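Local coordinates for PfkB family carbohydrate kinase (Listeria grayi DSM 20601, PDB 4GM6), which probably transfers a phosphate group from ATP to a sugar or related carbohydrate, at residues Q41-F45 with S46-A50; E90-R94 with H95-T99; L154-S157 with G158-A162. All blocks are in the same frame, centred on the assembly; numbering follows the deposited sequence. Where two conformers were deposited one is given.

Interaction 1 of 3, residues Q41-F45 with S46-A50; sequences QGIPF and SQTTA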
loop_
_atom_site.group_PDB
_atom_site.type_symbol
_atom_site.label_atom_id
_atom_site.label_comp_id
_atom_site.label_asym_id
_atom_site.label_seq_id
_atom_site.Cartn_x
_atom_site.Cartn_y
_atom_site.Cartn_z
ATOM N N GLN C 41 -0.824 -9.447 -7.841
ATOM C CA GLN C 41 -0.675 -10.896 -7.845
ATOM C C GLN C 41 -1.670 -11.588 -6.903
ATOM O O GLN C 41 -1.868 -11.156 -5.757
ATOM C CB GLN C 41 0.751 -11.291 -7.451
ATOM C CG GLN C 41 0.971 -12.799 -7.530
ATOM C CD GLN C 41 2.423 -13.207 -7.341
ATOM O OE1 GLN C 41 3.169 -12.620 -6.551
ATOM N NE2 GLN C 41 2.822 -14.235 -8.055
ATOM N N GLY C 42 -2.304 -12.648 -7.396
ATOM C CA GLY C 42 -3.232 -13.449 -6.590
ATOM C C GLY C 42 -4.585 -12.805 -6.338
ATOM O O GLY C 42 -5.434 -13.362 -5.628
ATOM N N ILE C 43 -4.804 -11.621 -6.896
ATOM C CA ILE C 43 -6.088 -10.952 -6.701
ATOM C C ILE C 43 -6.899 -10.943 -7.992
ATOM O O ILE C 43 -6.478 -10.359 -8.976
ATOM C CB ILE C 43 -5.929 -9.484 -6.275
ATOM C CG1 ILE C 43 -4.922 -9.347 -5.125
ATOM C CG2 ILE C 43 -7.298 -8.883 -5.932
ATOM C CD1 ILE C 43 -5.517 -9.553 -3.761
ATOM N N PRO C 44 -8.087 -11.562 -7.979
ATOM C CA PRO C 44 -8.929 -11.531 -9.174
ATOM C C PRO C 44 -9.697 -10.223 -9.285
ATOM O O PRO C 44 -9.834 -9.491 -8.292
ATOM C CB PRO C 44 -9.924 -12.674 -8.918
ATOM C CG PRO C 44 -10.075 -12.677 -7.431
ATOM C CD PRO C 44 -8.687 -12.369 -6.902
ATOM N N PHE C 45 -10.206 -9.933 -10.482
ATOM C CA PHE C 45 -11.063 -8.774 -10.680
ATOM C C PHE C 45 -12.114 -8.633 -9.589
ATOM O O PHE C 45 -12.363 -7.539 -9.095
ATOM C CB PHE C 45 -11.771 -8.851 -12.033
ATOM C CG PHE C 45 -10.877 -8.562 -13.215
ATOM C CD1 PHE C 45 -9.991 -7.502 -13.189
ATOM C CD2 PHE C 45 -10.961 -9.330 -14.368
ATOM C CE1 PHE C 45 -9.183 -7.221 -14.281
ATOM C CE2 PHE C 45 -10.170 -9.052 -15.469
ATOM C CZ PHE C 45 -9.273 -7.995 -15.424
ATOM N N SER C 46 -12.745 -9.738 -9.217
ATOM C CA SER C 46 -13.910 -9.655 -8.346
ATOM C C SER C 46 -13.544 -9.233 -6.930
ATOM O O SER C 46 -14.427 -8.922 -6.139
ATOM C CB SER C 46 -14.630 -11.008 -8.308
ATOM O OG SER C 46 -13.668 -12.060 -8.139
ATOM N N GLN C 47 -12.265 -9.273 -6.589
ATOM C CA GLN C 47 -11.802 -8.901 -5.254
ATOM C C GLN C 47 -10.869 -7.696 -5.213
ATOM O O GLN C 47 -10.342 -7.348 -4.189
ATOM C CB GLN C 47 -11.148 -10.089 -4.556
ATOM C CG GLN C 47 -12.101 -11.212 -4.259
ATOM C CD GLN C 47 -11.433 -12.445 -3.701
ATOM O OE1 GLN C 47 -11.920 -13.545 -3.860
ATOM N NE2 GLN C 47 -10.315 -12.259 -3.043
ATOM N N THR C 48 -10.651 -7.083 -6.352
ATOM C CA THR C 48 -9.687 -5.993 -6.409
ATOM C C THR C 48 -10.314 -4.678 -5.937
ATOM O O THR C 48 -11.483 -4.388 -6.200
ATOM C CB THR C 48 -9.044 -5.860 -7.799
ATOM O OG1 THR C 48 -7.883 -5.020 -7.714
ATOM C CG2 THR C 48 -10.028 -5.272 -8.789
ATOM N N THR C 49 -9.527 -3.895 -5.199
ATOM C CA THR C 49 -10.012 -2.583 -4.721
ATOM C C THR C 49 -9.227 -1.429 -5.346
ATOM O O THR C 49 -9.594 -0.267 -5.211
ATOM C CB THR C 49 -9.908 -2.456 -3.193
ATOM O OG1 THR C 49 -8.528 -2.521 -2.831
ATOM C CG2 THR C 49 -10.682 -3.587 -2.494
ATOM N N ALA C 50 -8.142 -1.759 -6.034
ATOM C CA ALA C 50 -7.334 -0.759 -6.743
ATOM C C ALA C 50 -6.716 -1.397 -7.970
ATOM O O ALA C 50 -6.452 -2.585 -7.970
ATOM C CB ALA C 50 -6.240 -0.216 -5.849
HETATM O O HOH W 1 -13.744 -5.945 -7.191
#

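Interaction 2 of 3, residues E90-R94 with H95-T99; sequences EHLWR and HQVDT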
loop_
_atom_site.group_PDB
_atom_site.type_symbol
_atom_site.label_atom_id
_atom_site.label_comp_id
_atom_site.label_asym_id
_atom_site.label_seq_id
_atom_site.Cartn_x
_atom_site.Cartn_y
_atom_site.Cartn_z
ATOM N N GLU C 90 2.757 12.171 -21.665
ATOM C CA GLU C 90 3.811 12.310 -20.659
ATOM C C GLU C 90 4.679 11.036 -20.557
ATOM O O GLU C 90 5.887 11.102 -20.331
ATOM C CB GLU C 90 3.223 12.722 -19.301
ATOM C CG GLU C 90 2.383 14.001 -19.370
ATOM C CD GLU C 90 1.550 14.302 -18.114
ATOM O OE1 GLU C 90 0.754 13.435 -17.661
ATOM O OE2 GLU C 90 1.661 15.439 -17.590
ATOM N N HIS C 91 4.062 9.881 -20.745
ATOM C CA HIS C 91 4.808 8.628 -20.835
ATOM C C HIS C 91 5.821 8.656 -22.007
ATOM O O HIS C 91 6.961 8.224 -21.857
ATOM C CB HIS C 91 3.821 7.479 -20.956
ATOM C CG HIS C 91 4.406 6.201 -21.463
ATOM N ND1 HIS C 91 4.994 5.274 -20.632
ATOM C CD2 HIS C 91 4.448 5.671 -22.709
ATOM C CE1 HIS C 91 5.387 4.231 -21.343
ATOM N NE2 HIS C 91 5.066 4.445 -22.608
ATOM N N LEU C 92 5.418 9.186 -23.160
ATOM C CA LEU C 92 6.340 9.350 -24.289
ATOM C C LEU C 92 7.501 10.284 -23.944
ATOM O O LEU C 92 8.655 9.979 -24.245
ATOM C CB LEU C 92 5.602 9.857 -25.533
ATOM C CG LEU C 92 4.593 8.853 -26.092
ATOM C CD1 LEU C 92 3.759 9.453 -27.207
ATOM C CD2 LEU C 92 5.295 7.591 -26.567
ATOM N N TRP C 93 7.193 11.415 -23.315
ATOM C CA TRP C 93 8.213 12.386 -22.913
ATOM C C TRP C 93 9.233 11.763 -21.976
ATOM O O TRP C 93 10.445 11.895 -22.170
ATOM C CB TRP C 93 7.592 13.570 -22.168
ATOM C CG TRP C 93 6.795 14.532 -22.996
ATOM C CD1 TRP C 93 6.785 14.645 -24.352
ATOM C CD2 TRP C 93 5.905 15.548 -22.499
ATOM N NE1 TRP C 93 5.933 15.660 -24.738
ATOM C CE2 TRP C 93 5.381 16.229 -23.618
ATOM C CE3 TRP C 93 5.497 15.939 -21.214
ATOM C CZ2 TRP C 93 4.465 17.289 -23.492
ATOM C CZ3 TRP C 93 4.588 16.994 -21.089
ATOM C CH2 TRP C 93 4.082 17.655 -22.224
ATOM N N ARG C 94 8.726 11.135 -20.922
ATOM C CA ARG C 94 9.552 10.501 -19.907
ATOM C C ARG C 94 10.569 9.562 -20.553
ATOM O O ARG C 94 11.685 9.434 -20.069
ATOM C CB ARG C 94 8.668 9.744 -18.899
ATOM C CG ARG C 94 9.436 8.912 -17.877
ATOM C CD ARG C 94 8.512 8.032 -17.029
ATOM N NE ARG C 94 7.952 8.755 -15.886
ATOM C CZ ARG C 94 8.017 8.350 -14.622
ATOM N NH1 ARG C 94 8.610 7.197 -14.303
ATOM N NH2 ARG C 94 7.467 9.102 -13.672
ATOM N N HIS C 95 10.184 8.918 -21.653
ATOM C CA HIS C 95 11.049 7.927 -22.301
ATOM C C HIS C 95 11.656 8.453 -23.592
ATOM O O HIS C 95 12.206 7.689 -24.393
ATOM C CB HIS C 95 10.283 6.631 -22.555
ATOM C CG HIS C 95 9.860 5.938 -21.302
ATOM N ND1 HIS C 95 10.763 5.368 -20.430
ATOM C CD2 HIS C 95 8.635 5.741 -20.759
ATOM C CE1 HIS C 95 10.113 4.839 -19.408
ATOM N NE2 HIS C 95 8.821 5.048 -19.584
ATOM N N GLN C 96 11.529 9.763 -23.780
ATOM C CA GLN C 96 12.157 10.502 -24.879
ATOM C C GLN C 96 11.769 10.045 -26.282
ATOM O O GLN C 96 12.578 10.087 -27.202
ATOM C CB GLN C 96 13.673 10.520 -24.695
ATOM C CG GLN C 96 14.085 11.281 -23.446
ATOM C CD GLN C 96 15.572 11.540 -23.384
ATOM O OE1 GLN C 96 16.364 10.620 -23.190
ATOM N NE2 GLN C 96 15.960 12.804 -23.542
ATOM N N VAL C 97 10.525 9.614 -26.450
ATOM C CA VAL C 97 10.003 9.388 -27.791
ATOM C C VAL C 97 9.434 10.716 -28.261
ATOM O O VAL C 97 8.753 11.399 -27.499
ATOM C CB VAL C 97 8.901 8.318 -27.788
ATOM C CG1 VAL C 97 8.343 8.121 -29.185
ATOM C CG2 VAL C 97 9.447 7.003 -27.249
ATOM N N ASP C 98 9.742 11.087 -29.502
ATOM C CA ASP C 98 9.271 12.333 -30.108
ATOM C C ASP C 98 7.745 12.363 -30.142
ATOM O O ASP C 98 7.112 11.400 -30.587
ATOM C CB ASP C 98 9.814 12.437 -31.543
ATOM C CG ASP C 98 9.571 13.806 -32.182
ATOM O OD1 ASP C 98 9.129 14.749 -31.491
ATOM O OD2 ASP C 98 9.842 13.938 -33.397
ATOM N N THR C 99 7.153 13.463 -29.685
ATOM C CA THR C 99 5.694 13.586 -29.678
ATOM C C THR C 99 5.140 14.543 -30.746
ATOM O O THR C 99 3.927 14.746 -30.842
ATOM C CB THR C 99 5.171 14.008 -28.286
ATOM O OG1 THR C 99 5.746 15.267 -27.921
ATOM C CG2 THR C 99 5.540 12.962 -27.230
#

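Interaction 3 of 3, residues L154-S157 with G158-A162; sequences LHVS and GITIA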
loop_
_atom_site.group_PDB
_atom_site.type_symbol
_atom_site.label_atom_id
_atom_site.label_comp_id
_atom_site.label_asym_id
_atom_site.label_seq_id
_atom_site.Cartn_x
_atom_site.Cartn_y
_atom_site.Cartn_z
ATOM N N LEU C 154 10.598 2.073 -40.766
ATOM C CA LEU C 154 9.227 2.273 -40.375
ATOM C C LEU C 154 8.709 0.985 -39.807
ATOM O O LEU C 154 8.827 -0.076 -40.411
ATOM C CB LEU C 154 8.360 2.666 -41.560
ATOM C CG LEU C 154 6.878 2.695 -41.216
ATOM C CD1 LEU C 154 6.141 3.655 -42.065
ATOM C CD2 LEU C 154 6.245 1.332 -41.263
ATOM N N HIS C 155 8.131 1.089 -38.623
ATOM C CA HIS C 155 7.616 -0.085 -37.935
ATOM C C HIS C 155 6.117 0.021 -37.665
ATOM O O HIS C 155 5.624 1.068 -37.236
ATOM C CB HIS C 155 8.341 -0.293 -36.594
ATOM C CG HIS C 155 7.805 -1.446 -35.800
ATOM N ND1 HIS C 155 8.188 -2.751 -36.034
ATOM C CD2 HIS C 155 6.893 -1.496 -34.798
ATOM C CE1 HIS C 155 7.542 -3.553 -35.205
ATOM N NE2 HIS C 155 6.742 -2.819 -34.452
ATOM N N VAL C 156 5.403 -1.078 -37.896
ATOM C CA VAL C 156 3.983 -1.150 -37.576
ATOM C C VAL C 156 3.573 -2.595 -37.282
ATOM O O VAL C 156 4.349 -3.538 -37.539
ATOM C CB VAL C 156 3.095 -0.505 -38.665
ATOM C CG1 VAL C 156 3.133 -1.309 -39.967
ATOM C CG2 VAL C 156 1.671 -0.336 -38.143
ATOM N N SER C 157 2.388 -2.765 -36.682
ATOM C CA SER C 157 1.921 -4.096 -36.311
ATOM C C SER C 157 0.513 -4.373 -36.823
ATOM O O SER C 157 -0.218 -3.451 -37.214
ATOM C CB SER C 157 1.964 -4.278 -34.788
ATOM O OG SER C 157 0.749 -3.868 -34.177
ATOM N N GLY C 158 0.141 -5.654 -36.814
ATOM C CA GLY C 158 -1.200 -6.072 -37.207
ATOM C C GLY C 158 -2.309 -5.553 -36.307
ATOM O O GLY C 158 -3.487 -5.657 -36.645
ATOM N N ILE C 159 -1.939 -5.002 -35.154
ATOM C CA ILE C 159 -2.933 -4.462 -34.225
ATOM C C ILE C 159 -3.558 -3.214 -34.825
ATOM O O ILE C 159 -4.785 -3.066 -34.871
ATOM C CB ILE C 159 -2.307 -4.144 -32.854
ATOM C CG1 ILE C 159 -2.021 -5.448 -32.104
ATOM C CG2 ILE C 159 -3.224 -3.256 -32.030
ATOM C CD1 ILE C 159 -1.109 -5.279 -30.913
ATOM N N THR C 160 -2.701 -2.333 -35.324
ATOM C CA THR C 160 -3.157 -1.083 -35.902
ATOM C C THR C 160 -4.020 -1.281 -37.150
ATOM O O THR C 160 -5.091 -0.691 -37.278
ATOM C CB THR C 160 -1.952 -0.197 -36.225
ATOM O OG1 THR C 160 -1.327 0.161 -34.989
ATOM C CG2 THR C 160 -2.387 1.051 -36.963
ATOM N N ILE C 161 -3.569 -2.121 -38.070
ATOM C CA ILE C 161 -4.302 -2.282 -39.326
ATOM C C ILE C 161 -5.650 -2.978 -39.121
ATOM O O ILE C 161 -6.522 -2.914 -39.979
ATOM C CB ILE C 161 -3.472 -3.037 -40.376
ATOM C CG1 ILE C 161 -3.033 -4.397 -39.824
ATOM C CG2 ILE C 161 -2.275 -2.198 -40.787
ATOM C CD1 ILE C 161 -2.445 -5.334 -40.856
ATOM N N ALA C 162 -5.819 -3.629 -37.976
ATOM C CA ALA C 162 -7.071 -4.313 -37.648
ATOM C C ALA C 162 -8.131 -3.354 -37.091
ATOM O O ALA C 162 -9.316 -3.690 -37.027
ATOM C CB ALA C 162 -6.811 -5.438 -36.642
#

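Interaction 1 of 3, residues Q41-F45 with S46-A50
Gln47 and Pro44 are joined by the firmer of two backbone bonds that close this short turn: Gln47 N donates to Pro44 O at 3.0 Å with an N-H...O angle of 155°, approaching from above the carbonyl plane. One residue on, Thr48 N gives a longer bond to Phe45 O, 3.3 Å. These successive i to i+3 bonds make a single turn of 3-10 helix. At its end a water lies within hydrogen-bonding distance of Phe45 O and Thr48 O. Outside the backbone, the extended Gln47 chain runs obliquely over the Pro44 ring, its CG and CD each 4.0 Å from Pro44 CG, while Ser46 OG lies 3.7 Å from the same carbon. Ile43 lays its CG2 methyl against the Thr48 backbone, 3.8 Å from Thr48 CA; the CG2 branch stands anti to the Ile43 N. His327 and Ile326 of a second subunit pack on Ile43 and Pro44. The turn belongs to the loop between strands 34-38 and 50-56, and it leans on strand 111-115, where Glu115 accepts from Phe45 N and Tyr113 touches the Phe45 side chain.

Interaction 2 of 3, residues E90-R94 with H95-T99
His91 and His95, one helical turn apart, meet as an offset edge-to-face pair: the edge of the His95 ring is directed at the face of His91, with ring centroids 5.0 Å apart and planes at 68°. The closest ring atoms are His95 CD2 and His91 CE1, at 3.6 Å. One face of the His95 imidazole is taken by the Arg94 aliphatic chain, whose CG sits 4.3 Å from the ring centroid and almost on the ring normal, a CH-pi contact. Arg94 CG is anti to its own nitrogen (chi1 174°), which carries the chain alongside the His95 ring in the same direction. The Trp93 indole is engaged at its edge, where NE1 donates to Thr99 OG1 at 3.2 Å, with the oxygen close to the ring plane.

Thr99 also sets its CG2 methyl against Leu92 CB, at 3.5 Å; the methyl fills the angle between Leu92 and the indole, while the hydroxyl takes the N-H. Beside it, Leu92 CD2 packs on Val97 CB at 3.9 Å. Beneath these side chains the helix ends in a Schellman motif. Val97 N bonds to Leu92 O and Gln96 N to Trp93 O, with Gln96 at positive phi as the C-prime residue; weak bonds from His95 N to the carbonyls of His91 and Leu92 precede them.

The reversal leads helix 83-94 into strand 97-104 of a beta-alpha-beta unit. Lys68 NZ is hydrogen-bonded to His95 ND1, consistent with ND1 acting as acceptor, which would probably leave a single ring proton on NE2. Through the Schellman bonds the terminal carbonyls of Leu92 and Trp93 are satisfied by the turn itself, and the apolar side chains cover the bend on its sheet side.

Interaction 3 of 3, residues L154-S157 with G158-A162
Ser157 OG is held by two partners: it accepts from Ile159 N at 3.1 Å, with an N-H...O angle of 151°, and is hydrogen-bonded to Glu59 OE2 of helix 58-68. The first bond makes Ser157 the N-cap of the short helix 158-163. With chi1 at 89° the hydroxyl is swung between the backbone N and the carbonyl carbon, bringing it round to the helix start; there it also lies 3.3 Å from Ile159 CB. Ser157 O adds a weak bond from Thr160 N, 3.3 Å long. The packing that follows is slight. Val156 CG2 meets Thr160 CB at 4.1 Å, the two side chains crossing at about a right angle, and Ile161 CG1 reaches Ser157 O at 4.0 Å. Val171 of helix 165-180 touches Val156, Thr160 and Ile161. The directions of strand 154-157 and helix 158-162 differ by 66°, their axes 5.9 Å apart at closest, a sharp bend at the end of a central parallel strand. The cap satisfies a buried amide, and because Glu59 OE2 also bonds to Thr160 OG1, one carboxylate oxygen joins the cap and the first helical turn.

Each contact lies where the chain changes direction, but at different depths. Interaction 3 is wholly buried, about 9 Å from the chain centre, whereas interactions 1 and 2 are partly buried and bordered by other subunits, interaction 1 being the farthest out, at about 27 Å. Interactions 2 and 3 reach the same nine-stranded sheet, one where a helix enters an outermost strand and the other where an inner strand gives way to a helix. Interaction 1 lies in a loop joining two strands of the smaller sheet. The chemistry follows: backbone bonds and a water at the protruding loop, aromatic and aliphatic cover at the helix C-terminus, and a hydroxyl cap tied to a carboxylate in the core.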